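Side-chain contacts in EAL/GGDEF domain protein (Methylococcus capsulatus, PDB 3ICL), which carries a GGDEF domain, a mixed alpha/beta fold that is widespread in bacterial signalling proteins: residues Ala23-Gly28 against Val127-Gly132; Val32-Asp37 against Ala96-Lys101; Asp46-Leu51 against Gln115-Ser120; Asp72-Ala75 against Lys81-Ile84. The protein carries 1 engineered substitution. All coordinates share one frame; numbering follows the deposited sequence.

Overall arrangement
All four contacts belong to a single GGDEF domain, and three gather about its mixed five-stranded sheet. Contact 4 joins edge strand 73-77 to strand 81-86; contact 2 begins on the neighbouring strand 32-38 and reaches helix 96-106. Their centres are about 9 Å apart, and backbone hydrogen bonds Leu34-Ile84 and Leu36-Phe82 connect them. Contact 1 ties loops at one end of the fold, its centre about 15 Å from that of contact 2, while the centre of contact 3 lies about 37 Å from that of contact 1, across the chain's centre. In sequence, contact 1 encloses the other three, whereas contacts 2 and 3 interleave, so segments far apart along the chain converge on one compact body.

Contact 1. Residues Ala23-Gly28 against Val127-Gly132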
loop_
_atom_site.group_PDB
_atom_site.type_symbol
_atom_site.label_atom_id
_atom_site.label_comp_id
_atom_site.label_asym_id
_atom_site.label_seq_id
_atom_site.Cartn_x
_atom_site.Cartn_y
_atom_site.Cartn_z
ATOM N N ALA A 23 1.743 18.243 9.460
ATOM C CA ALA A 23 0.992 18.088 10.701
ATOM C C ALA A 23 1.619 17.122 11.705
ATOM O O ALA A 23 1.599 17.373 12.914
ATOM C CB ALA A 23 -0.425 17.641 10.383
ATOM N N HIS A 24 2.182 16.023 11.214
ATOM C CA HIS A 24 2.763 15.034 12.114
ATOM C C HIS A 24 4.242 14.762 11.922
ATOM O O HIS A 24 4.644 14.138 10.938
ATOM C CB HIS A 24 1.995 13.721 11.988
ATOM C CG HIS A 24 0.513 13.884 12.089
ATOM N ND1 HIS A 24 -0.100 14.425 13.199
ATOM C CD2 HIS A 24 -0.479 13.597 11.214
ATOM C CE1 HIS A 24 -1.406 14.464 13.002
ATOM N NE2 HIS A 24 -1.661 13.967 11.805
ATOM N N GLU A 25 5.047 15.233 12.869
ATOM C CA GLU A 25 6.489 15.018 12.837
ATOM C C GLU A 25 7.002 14.587 14.212
ATOM O O GLU A 25 8.198 14.669 14.496
ATOM C CB GLU A 25 7.226 16.278 12.371
ATOM C CG GLU A 25 7.087 16.590 10.877
ATOM C CD GLU A 25 7.473 15.421 9.973
ATOM O OE1 GLU A 25 8.455 14.712 10.275
ATOM O OE2 GLU A 25 6.797 15.220 8.943
ATOM N N ARG A 26 6.082 14.143 15.064
ATOM C CA ARG A 26 6.421 13.657 16.401
ATOM C C ARG A 26 6.703 12.164 16.275
ATOM O O ARG A 26 6.036 11.465 15.511
ATOM C CB ARG A 26 5.249 13.844 17.362
ATOM C CG ARG A 26 5.099 15.222 17.975
ATOM C CD ARG A 26 3.770 15.281 18.709
ATOM N NE ARG A 26 3.451 13.982 19.298
ATOM C CZ ARG A 26 2.259 13.640 19.778
ATOM N NH1 ARG A 26 1.253 14.502 19.750
ATOM N NH2 ARG A 26 2.070 12.424 20.275
ATOM N N ASP A 27 7.675 11.673 17.035
ATOM C CA ASP A 27 8.029 10.263 16.986
ATOM C C ASP A 27 6.892 9.375 17.491
ATOM O O ASP A 27 6.834 8.187 17.171
ATOM C CB ASP A 27 9.286 10.007 17.817
ATOM C CG ASP A 27 9.843 8.620 17.608
ATOM O OD1 ASP A 27 10.286 8.325 16.476
ATOM O OD2 ASP A 27 9.835 7.820 18.569
ATOM N N GLY A 28 5.986 9.959 18.270
ATOM C CA GLY A 28 4.871 9.199 18.810
ATOM C C GLY A 28 3.649 9.103 17.913
ATOM O O GLY A 28 2.761 8.287 18.162
ATOM N N VAL A 127 9.237 5.206 7.552
ATOM C CA VAL A 127 8.765 6.036 8.657
ATOM C C VAL A 127 9.440 7.405 8.651
ATOM O O VAL A 127 10.661 7.502 8.560
ATOM C CB VAL A 127 9.058 5.363 10.022
ATOM C CG1 VAL A 127 8.399 6.148 11.149
ATOM C CG2 VAL A 127 8.571 3.920 10.008
ATOM N N SER A 128 8.641 8.461 8.746
ATOM C CA SER A 128 9.184 9.813 8.779
ATOM C C SER A 128 9.551 10.119 10.225
ATOM O O SER A 128 8.801 9.775 11.139
ATOM C CB SER A 128 8.143 10.826 8.296
ATOM O OG SER A 128 8.689 12.136 8.270
ATOM N N PRO A 129 10.690 10.799 10.457
ATOM C CA PRO A 129 11.647 11.294 9.463
ATOM C C PRO A 129 12.839 10.374 9.175
ATOM O O PRO A 129 13.531 10.553 8.176
ATOM C CB PRO A 129 12.098 12.610 10.074
ATOM C CG PRO A 129 12.216 12.234 11.519
ATOM C CD PRO A 129 10.948 11.420 11.771
ATOM N N ALA A 130 13.079 9.404 10.049
ATOM C CA ALA A 130 14.207 8.485 9.886
ATOM C C ALA A 130 14.398 7.939 8.467
ATOM O O ALA A 130 15.529 7.824 7.982
ATOM C CB ALA A 130 14.070 7.323 10.864
ATOM N N ASP A 131 13.296 7.605 7.807
ATOM C CA ASP A 131 13.343 7.041 6.462
ATOM C C ASP A 131 13.097 8.069 5.371
ATOM O O ASP A 131 12.753 7.717 4.240
ATOM C CB ASP A 131 12.321 5.904 6.350
ATOM C CG ASP A 131 12.670 4.731 7.237
ATOM O OD1 ASP A 131 11.768 3.939 7.583
ATOM O OD2 ASP A 131 13.863 4.602 7.585
ATOM N N GLY A 132 13.272 9.340 5.714
ATOM C CA GLY A 132 13.074 10.393 4.739
ATOM C C GLY A 132 12.247 11.535 5.288
ATOM O O GLY A 132 11.304 11.320 6.047
HETATM O O HOH W 1 6.442 11.905 10.940
HETATM O O HOH W 2 9.359 9.003 13.693
#
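The Glu25 carboxylate presents its oxygen end to Ser128: OG lies 3.3 Å from Glu25 OE1 and somewhat farther, 3.7 Å, from Glu25 OE2. The first approach is a weak hydrogen bond with the serine hydroxyl as donor. The Pro129 ring stands beside the same oxygen, with CB 4.2 Å from Glu25 OE1. The other flat group, the His24 imidazole, takes no part in the crossing; Ala23 CB lies 4.0 Å above one face of that ring, over its centre.

Two torsions account for the meeting. Glu25 bends at chi2 (-54°), which swings the carboxylate toward the other loop, while Ser128 extends OG opposite its own nitrogen (chi1 -177°).

Water carries the rest. Ser128 O accepts from two molecules: the one 2.7 Å away also donates to Asp27 OD1, although Asp27 is poorly ordered, and the other donates soundly to His24 O and only weakly to Ser128 O. The second loop has its own bracing, since Val127 N donates to Asp131 OD1 over 2.8 Å and nearly straight (173°), and a type I turn runs from Pro129, whose preceding peptide is cis, to Gly132. The contact therefore links the loop after helix 10-23 to the loop after strand 121-127, and a backbone hydrogen bond between Ser128 and Val31 continues the link.

Glu25 OE2 also sits 3.1 Å from His24 O, both of them acceptors, which may slightly favour protonation of Glu25. With one weak direct bond, two water bridges supplement the link, one of them to a poorly ordered side chain.

Contact 2. Residues Val32-Asp37 against Ala96-Lys101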
loop_
_atom_site.group_PDB
_atom_site.type_symbol
_atom_site.label_atom_id
_atom_site.label_comp_id
_atom_site.label_asym_id
_atom_site.label_seq_id
_atom_site.Cartn_x
_atom_site.Cartn_y
_atom_site.Cartn_z
ATOM N N VAL A 32 3.605 7.616 8.260
ATOM C CA VAL A 32 4.184 6.368 7.799
ATOM C C VAL A 32 3.631 6.071 6.417
ATOM O O VAL A 32 2.439 6.253 6.157
ATOM C CB VAL A 32 3.861 5.196 8.739
ATOM C CG1 VAL A 32 4.475 3.906 8.188
ATOM C CG2 VAL A 32 4.399 5.489 10.131
ATOM N N LEU A 33 4.511 5.617 5.537
ATOM C CA LEU A 33 4.138 5.309 4.169
ATOM C C LEU A 33 4.354 3.830 3.877
ATOM O O LEU A 33 5.423 3.281 4.150
ATOM C CB LEU A 33 4.994 6.147 3.224
ATOM C CG LEU A 33 4.424 6.659 1.907
ATOM C CD1 LEU A 33 3.149 7.464 2.144
ATOM C CD2 LEU A 33 5.484 7.528 1.255
ATOM N N LEU A 34 3.321 3.182 3.352
ATOM C CA LEU A 34 3.413 1.780 2.972
ATOM C C LEU A 34 3.299 1.753 1.455
ATOM O O LEU A 34 2.472 2.455 0.880
ATOM C CB LEU A 34 2.279 0.954 3.598
ATOM C CG LEU A 34 2.485 0.403 5.018
ATOM C CD1 LEU A 34 2.839 1.525 5.973
ATOM C CD2 LEU A 34 1.224 -0.316 5.471
ATOM N N PHE A 35 4.150 0.965 0.811
ATOM C CA PHE A 35 4.137 0.835 -0.640
ATOM C C PHE A 35 3.843 -0.644 -0.865
ATOM O O PHE A 35 4.681 -1.499 -0.589
ATOM C CB PHE A 35 5.509 1.212 -1.219
ATOM C CG PHE A 35 5.440 1.964 -2.526
ATOM C CD1 PHE A 35 4.790 1.419 -3.633
ATOM C CD2 PHE A 35 6.057 3.209 -2.657
ATOM C CE1 PHE A 35 4.758 2.101 -4.856
ATOM C CE2 PHE A 35 6.032 3.901 -3.878
ATOM C CZ PHE A 35 5.383 3.346 -4.977
ATOM N N LEU A 36 2.646 -0.939 -1.355
ATOM C CA LEU A 36 2.223 -2.316 -1.565
ATOM C C LEU A 36 2.290 -2.754 -3.017
ATOM O O LEU A 36 1.938 -2.007 -3.929
ATOM C CB LEU A 36 0.803 -2.486 -1.024
ATOM C CG LEU A 36 0.139 -3.861 -1.042
ATOM C CD1 LEU A 36 -0.935 -3.889 0.040
ATOM C CD2 LEU A 36 -0.458 -4.146 -2.406
ATOM N N ASP A 37 2.734 -3.988 -3.218
ATOM C CA ASP A 37 2.867 -4.546 -4.554
ATOM C C ASP A 37 2.055 -5.826 -4.644
ATOM O O ASP A 37 2.149 -6.688 -3.766
ATOM C CB ASP A 37 4.338 -4.878 -4.820
ATOM C CG ASP A 37 4.605 -5.281 -6.251
ATOM O OD1 ASP A 37 3.650 -5.608 -6.989
ATOM O OD2 ASP A 37 5.792 -5.278 -6.637
ATOM N N ALA A 96 3.470 -1.132 11.354
ATOM C CA ALA A 96 3.571 -2.587 11.275
ATOM C C ALA A 96 2.233 -3.289 11.495
ATOM O O ALA A 96 1.921 -4.274 10.819
ATOM C CB ALA A 96 4.605 -3.099 12.278
ATOM N N LEU A 97 1.439 -2.791 12.440
ATOM C CA LEU A 97 0.145 -3.404 12.714
ATOM C C LEU A 97 -0.829 -3.159 11.565
ATOM O O LEU A 97 -1.753 -3.940 11.357
ATOM C CB LEU A 97 -0.443 -2.869 14.027
ATOM C CG LEU A 97 0.367 -3.200 15.286
ATOM C CD1 LEU A 97 -0.380 -2.716 16.527
ATOM C CD2 LEU A 97 0.601 -4.709 15.362
ATOM N N VAL A 98 -0.621 -2.080 10.815
ATOM C CA VAL A 98 -1.493 -1.780 9.682
ATOM C C VAL A 98 -1.099 -2.705 8.533
ATOM O O VAL A 98 -1.955 -3.260 7.858
ATOM C CB VAL A 98 -1.376 -0.296 9.244
ATOM C CG1 VAL A 98 -2.185 -0.059 7.983
ATOM C CG2 VAL A 98 -1.883 0.611 10.347
ATOM N N ALA A 99 0.201 -2.889 8.328
ATOM C CA ALA A 99 0.689 -3.773 7.287
ATOM C C ALA A 99 0.191 -5.207 7.539
ATOM O O ALA A 99 -0.131 -5.940 6.600
ATOM C CB ALA A 99 2.217 -3.748 7.265
ATOM N N GLN A 100 0.141 -5.609 8.807
ATOM C CA GLN A 100 -0.321 -6.949 9.148
ATOM C C GLN A 100 -1.817 -7.113 8.876
ATOM O O GLN A 100 -2.264 -8.171 8.428
ATOM C CB GLN A 100 -0.005 -7.252 10.615
ATOM C CG GLN A 100 1.467 -7.576 10.833
ATOM C CD GLN A 100 1.875 -7.550 12.288
ATOM O OE1 GLN A 100 1.035 -7.614 13.187
ATOM N NE2 GLN A 100 3.174 -7.469 12.529
ATOM N N LYS A 101 -2.583 -6.057 9.128
ATOM C CA LYS A 101 -4.026 -6.098 8.901
ATOM C C LYS A 101 -4.318 -6.135 7.397
ATOM O O LYS A 101 -5.295 -6.753 6.954
ATOM C CB LYS A 101 -4.694 -4.880 9.549
ATOM C CG LYS A 101 -6.211 -4.922 9.542
ATOM C CD LYS A 101 -6.802 -3.813 10.400
ATOM C CE LYS A 101 -8.311 -3.956 10.523
ATOM N NZ LYS A 101 -8.890 -2.937 11.441
#
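Leu34 and Ala99 form the centre of a wholly apolar crossing between strand 32-38 and helix 96-106. The dispersion contacts all run through one methyl: Leu34 CD2 rests 3.9 Å from Ala99 CA and 4.0 Å from Ala99 CB, so it lies against the helix backbone as well as the small side chain. Val98 adds a flanking contact, its CG1 at 4.2 Å from Leu34 CD2. The leucine reaches this spot with CG opposite its carbonyl carbon, chi1 being -86°, a noticeable departure from the staggered value. The nearest alpha carbons, Leu34 CA and Ala99 CA, are 7.5 Å apart, a gap bridged mainly by the leucine, whose CD2 reaches the helix backbone at Ala99.

Polar interactions stay within each element. On the helix, Gln100 N bonds to Ala96 O at 3.0 Å and Lys101 N to Leu97 O at 3.2 Å. The strand is held from both flanks: Leu34 pairs through its backbone with Ile84 of strand 81-86, and Phe35 with Gly124 of strand 121-127.

Further packing places the crossing in the fold. Leu34 also touches Ile84, Ile123 and Ile125, and Val98 touches Leu86, which together put the leucine in a hydrophobic layer between sheet and helix. Helix 135-152 packs on Leu33 and Phe35, whose side chains alternate with Leu34 along the strand, giving helices on both faces of the sheet.

All three touching residues are buried, and nothing polar passes between them. Attraction here rests on dispersion and the exclusion of water, so the fit depends on shape rather than on directional bonds.

Contact 3. Residues Asp46-Leu51 against Gln115-Ser120; sequences DSLGHL and QQIVIS
Where Leu48 meets Ile117, the polar bonds belong to the flanks: Asn40 grips the chain just beyond Ile117 with both ends of its amide, OD1 accepting from Ser120 N and ND2 donating to Val118 O. On the other side, Ser47 OG is hydrogen-bonded to Ser43 O and Asp46 forms a salt bridge with Lys42, all within helix 41-48.

Between these anchors the crossing is apolar. The side chains of Leu48 and Ile117 reach out tip to tip, and CD1 of Leu48 comes 3.4 Å from CD1 of Ile117, tighter than a usual van der Waals contact. With chi2 at -60°, Ile117 CD1 is turned to Leu48 CD1, and Ile117 CG1 follows at 4.0 Å from the same methyl. Gln115 CG lies 4.4 Å from Leu48 CD1.

The contact pairs a helix end with a small hairpin, strands 110-112 and 115-117, that stands apart from the main sheet of the GGDEF domain. Gly49, directly after Leu48, has positive phi (95°); it is the first residue beyond helix 41-48 and the N-cap of helix 50-67. Ile117 also packs on Phe110 and Phe112, and a backbone hydrogen bond joins it to Phe110 across the hairpin.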
loop_
_atom_site.group_PDB
_atom_site.type_symbol
_atom_site.label_atom_id
_atom_site.label_comp_id
_atom_site.label_asym_id
_atom_site.label_seq_id
_atom_site.Cartn_x
_atom_site.Cartn_y
_atom_site.Cartn_z
ATOM N N ASP A 46 -2.718 -11.260 -17.190
ATOM C CA ASP A 46 -2.445 -11.851 -18.502
ATOM C C ASP A 46 -3.343 -13.051 -18.755
ATOM O O ASP A 46 -3.986 -13.149 -19.798
ATOM C CB ASP A 46 -0.987 -12.305 -18.616
ATOM C CG ASP A 46 -0.011 -11.149 -18.632
ATOM O OD1 ASP A 46 -0.314 -10.118 -19.266
ATOM O OD2 ASP A 46 1.068 -11.279 -18.023
ATOM N N SER A 47 -3.376 -13.964 -17.792
ATOM C CA SER A 47 -4.181 -15.174 -17.897
ATOM C C SER A 47 -5.686 -14.926 -17.977
ATOM O O SER A 47 -6.362 -15.452 -18.863
ATOM C CB SER A 47 -3.903 -16.096 -16.701
ATOM O OG SER A 47 -2.569 -16.564 -16.702
ATOM N N LEU A 48 -6.201 -14.122 -17.051
ATOM C CA LEU A 48 -7.635 -13.853 -16.975
ATOM C C LEU A 48 -8.186 -12.684 -17.791
ATOM O O LEU A 48 -9.393 -12.579 -17.981
ATOM C CB LEU A 48 -8.037 -13.676 -15.508
ATOM C CG LEU A 48 -7.545 -14.769 -14.547
ATOM C CD1 LEU A 48 -8.139 -14.533 -13.163
ATOM C CD2 LEU A 48 -7.943 -16.144 -15.064
ATOM N N GLY A 49 -7.317 -11.810 -18.280
ATOM C CA GLY A 49 -7.804 -10.680 -19.048
ATOM C C GLY A 49 -7.967 -9.459 -18.166
ATOM O O GLY A 49 -8.103 -9.581 -16.944
ATOM N N HIS A 50 -7.972 -8.284 -18.787
ATOM C CA HIS A 50 -8.079 -7.020 -18.064
ATOM C C HIS A 50 -9.418 -6.762 -17.371
ATOM O O HIS A 50 -9.491 -5.961 -16.437
ATOM C CB HIS A 50 -7.739 -5.855 -19.001
ATOM C CG HIS A 50 -6.372 -5.950 -19.609
ATOM N ND1 HIS A 50 -5.779 -4.898 -20.277
ATOM C CD2 HIS A 50 -5.489 -6.974 -19.666
ATOM C CE1 HIS A 50 -4.591 -5.272 -20.717
ATOM N NE2 HIS A 50 -4.391 -6.527 -20.360
ATOM N N LEU A 51 -10.480 -7.420 -17.823
ATOM C CA LEU A 51 -11.773 -7.239 -17.177
ATOM C C LEU A 51 -11.663 -7.746 -15.742
ATOM O O LEU A 51 -12.029 -7.049 -14.798
ATOM C CB LEU A 51 -12.868 -8.008 -17.921
ATOM C CG LEU A 51 -13.302 -7.417 -19.264
ATOM C CD1 LEU A 51 -14.285 -8.352 -19.958
ATOM C CD2 LEU A 51 -13.928 -6.058 -19.026
ATOM N N GLN A 115 -13.951 -18.866 -10.344
ATOM C CA GLN A 115 -12.500 -18.769 -10.320
ATOM C C GLN A 115 -11.968 -18.147 -9.034
ATOM O O GLN A 115 -12.202 -16.972 -8.751
ATOM C CB GLN A 115 -12.009 -17.966 -11.529
ATOM C CG GLN A 115 -10.505 -18.017 -11.753
ATOM C CD GLN A 115 -9.955 -19.428 -11.703
ATOM O OE1 GLN A 115 -9.713 -19.973 -10.627
ATOM N NE2 GLN A 115 -9.766 -20.032 -12.868
ATOM N N GLN A 116 -11.258 -18.960 -8.258
ATOM C CA GLN A 116 -10.661 -18.522 -7.001
ATOM C C GLN A 116 -9.335 -17.844 -7.317
ATOM O O GLN A 116 -8.524 -18.387 -8.066
ATOM C CB GLN A 116 -10.389 -19.727 -6.094
ATOM C CG GLN A 116 -11.621 -20.518 -5.696
ATOM C CD GLN A 116 -12.367 -19.888 -4.540
ATOM O OE1 GLN A 116 -11.848 -19.809 -3.424
ATOM N NE2 GLN A 116 -13.587 -19.434 -4.798
ATOM N N ILE A 117 -9.119 -16.654 -6.765
ATOM C CA ILE A 117 -7.862 -15.956 -6.996
ATOM C C ILE A 117 -7.189 -15.598 -5.674
ATOM O O ILE A 117 -7.811 -15.021 -4.774
ATOM C CB ILE A 117 -8.049 -14.652 -7.808
ATOM C CG1 ILE A 117 -8.637 -14.958 -9.187
ATOM C CG2 ILE A 117 -6.704 -13.955 -7.973
ATOM C CD1 ILE A 117 -7.775 -15.875 -10.028
ATOM N N VAL A 118 -5.919 -15.968 -5.560
ATOM C CA VAL A 118 -5.138 -15.673 -4.373
ATOM C C VAL A 118 -3.950 -14.830 -4.823
ATOM O O VAL A 118 -3.135 -15.272 -5.627
ATOM C CB VAL A 118 -4.640 -16.968 -3.689
ATOM C CG1 VAL A 118 -3.909 -17.847 -4.694
ATOM C CG2 VAL A 118 -3.726 -16.621 -2.522
ATOM N N ILE A 119 -3.866 -13.598 -4.336
ATOM C CA ILE A 119 -2.753 -12.742 -4.725
ATOM C C ILE A 119 -1.633 -12.862 -3.715
ATOM O O ILE A 119 -1.867 -13.215 -2.554
ATOM C CB ILE A 119 -3.149 -11.243 -4.804
ATOM C CG1 ILE A 119 -3.733 -10.784 -3.466
ATOM C CG2 ILE A 119 -4.117 -11.016 -5.956
ATOM C CD1 ILE A 119 -3.992 -9.304 -3.387
ATOM N N SER A 120 -0.415 -12.586 -4.171
ATOM C CA SER A 120 0.759 -12.597 -3.305
ATOM C C SER A 120 1.077 -11.104 -3.140
ATOM O O SER A 120 1.012 -10.344 -4.107
ATOM C CB SER A 120 1.912 -13.350 -3.978
ATOM O OG SER A 120 2.193 -12.805 -5.251
#

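Contact 4. Residues Asp72-Ala75 against Lys81-Ile84. Engineered in segment 81-84: Lys81 (natural residue Glu). With SO4 (sulfate ion), chain C.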
loop_
_atom_site.group_PDB
_atom_site.type_symbol
_atom_site.label_atom_id
_atom_site.label_comp_id
_atom_site.label_asym_id
_atom_site.label_seq_id
_atom_site.Cartn_x
_atom_site.Cartn_y
_atom_site.Cartn_z
ATOM N N ASP A 72 -6.763 7.909 6.697
ATOM C CA ASP A 72 -5.601 7.501 5.909
ATOM C C ASP A 72 -5.978 7.571 4.430
ATOM O O ASP A 72 -7.160 7.551 4.087
ATOM C CB ASP A 72 -5.172 6.069 6.254
ATOM C CG ASP A 72 -4.636 5.938 7.672
ATOM O OD1 ASP A 72 -4.241 6.966 8.265
ATOM O OD2 ASP A 72 -4.594 4.799 8.183
ATOM N N THR A 73 -4.977 7.646 3.556
ATOM C CA THR A 73 -5.234 7.721 2.122
ATOM C C THR A 73 -4.539 6.592 1.371
ATOM O O THR A 73 -3.407 6.225 1.689
ATOM C CB THR A 73 -4.754 9.070 1.542
ATOM O OG1 THR A 73 -5.396 10.140 2.242
ATOM C CG2 THR A 73 -5.102 9.177 0.062
ATOM N N VAL A 74 -5.233 6.042 0.380
ATOM C CA VAL A 74 -4.704 4.960 -0.442
ATOM C C VAL A 74 -4.841 5.373 -1.904
ATOM O O VAL A 74 -5.865 5.926 -2.298
ATOM C CB VAL A 74 -5.497 3.650 -0.215
ATOM C CG1 VAL A 74 -4.915 2.536 -1.055
ATOM C CG2 VAL A 74 -5.487 3.279 1.259
ATOM N N ALA A 75 -3.812 5.119 -2.703
ATOM C CA ALA A 75 -3.846 5.472 -4.122
ATOM C C ALA A 75 -3.025 4.474 -4.934
ATOM O O ALA A 75 -1.992 3.993 -4.480
ATOM C CB ALA A 75 -3.314 6.884 -4.324
ATOM N N LYS A 81 0.517 -1.355 -8.023
ATOM C CA LYS A 81 1.077 -1.020 -6.717
ATOM C C LYS A 81 0.141 -0.011 -6.062
ATOM O O LYS A 81 -0.667 0.628 -6.735
ATOM C CB LYS A 81 2.473 -0.410 -6.842
ATOM C CG LYS A 81 3.625 -1.403 -6.747
ATOM C CD LYS A 81 3.773 -2.242 -8.004
ATOM C CE LYS A 81 4.237 -1.399 -9.179
ATOM N NZ LYS A 81 4.414 -2.228 -10.397
ATOM N N PHE A 82 0.241 0.115 -4.747
ATOM C CA PHE A 82 -0.592 1.051 -4.000
ATOM C C PHE A 82 0.266 1.797 -2.980
ATOM O O PHE A 82 1.097 1.191 -2.297
ATOM C CB PHE A 82 -1.704 0.299 -3.258
ATOM C CG PHE A 82 -2.715 -0.352 -4.161
ATOM C CD1 PHE A 82 -3.823 0.357 -4.613
ATOM C CD2 PHE A 82 -2.558 -1.674 -4.564
ATOM C CE1 PHE A 82 -4.760 -0.243 -5.454
ATOM C CE2 PHE A 82 -3.494 -2.281 -5.404
ATOM C CZ PHE A 82 -4.592 -1.562 -5.849
ATOM N N THR A 83 0.086 3.110 -2.896
ATOM C CA THR A 83 0.820 3.898 -1.913
ATOM C C THR A 83 -0.176 4.170 -0.802
ATOM O O THR A 83 -1.261 4.701 -1.035
ATOM C CB THR A 83 1.330 5.232 -2.472
ATOM O OG1 THR A 83 0.260 5.914 -3.130
ATOM C CG2 THR A 83 2.489 4.990 -3.446
ATOM N N ILE A 84 0.203 3.788 0.406
ATOM C CA ILE A 84 -0.657 3.933 1.564
ATOM C C ILE A 84 -0.088 4.924 2.574
ATOM O O ILE A 84 1.006 4.737 3.100
ATOM C CB ILE A 84 -0.841 2.547 2.214
ATOM C CG1 ILE A 84 -1.506 1.619 1.193
ATOM C CG2 ILE A 84 -1.632 2.659 3.507
ATOM C CD1 ILE A 84 -1.210 0.150 1.400
HETATM S S SO4 C . 6.799 -4.770 -10.537
HETATM O O1 SO4 C . 6.921 -3.345 -10.178
HETATM O O2 SO4 C . 5.783 -4.919 -11.599
HETATM O O3 SO4 C . 8.102 -5.267 -11.023
HETATM O O4 SO4 C . 6.382 -5.548 -9.351
#
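Val74 CG1, opposite its own nitrogen (chi1 -179°), meets Ile84 CG1, opposite its carbonyl carbon (chi1 -61°), at 4.2 Å. The two residues are neighbours because they form an antiparallel non-hydrogen-bonded pair, and their side chains lie side by side, pointing the same way. Phe82 joins them on that face, its CD1 4.3 Å from Val74 CG1, where Ile64 of helix 50-67 touches all three.

Backbone bonds set the register. Ala75 and Thr83 form the adjacent hydrogen-bonded pair, Thr83 N donating to Ala75 O at 2.8 Å and 164°, and Ala75 N donating to Thr83 O at 3.1 Å. Ala75 O also receives a CH contact from Phe82 CA at 3.3 Å. Ala75 and Thr83 turn their side chains to the other face, against Phe13 of helix 10-23, and Thr83 OG1 bonds to Arg10 NH1.

This is the beta hairpin whose turn and following strand start carry the GGDEF signature. Lys81 is an engineered residue in place of the signature's glutamate. Bent at chi2 and chi3, its chain carries NZ away from strand 73-77 to a sulfate ion, 2.8 Å from sulfate O1 and, more weakly, 3.2 Å from sulfate O2; NZ also bonds weakly to Gly78 O. Tyr147 and Lys150 hold the same ion, which probably came from the crystallisation liquor.

The chemistry is divided: two backbone hydrogen bonds between Ala75 and Thr83, together with buried hydrocarbon, join the strands here, while the ammonium of Lys81 pairs with an anion whose charge would probably ease its proximity to Lys150.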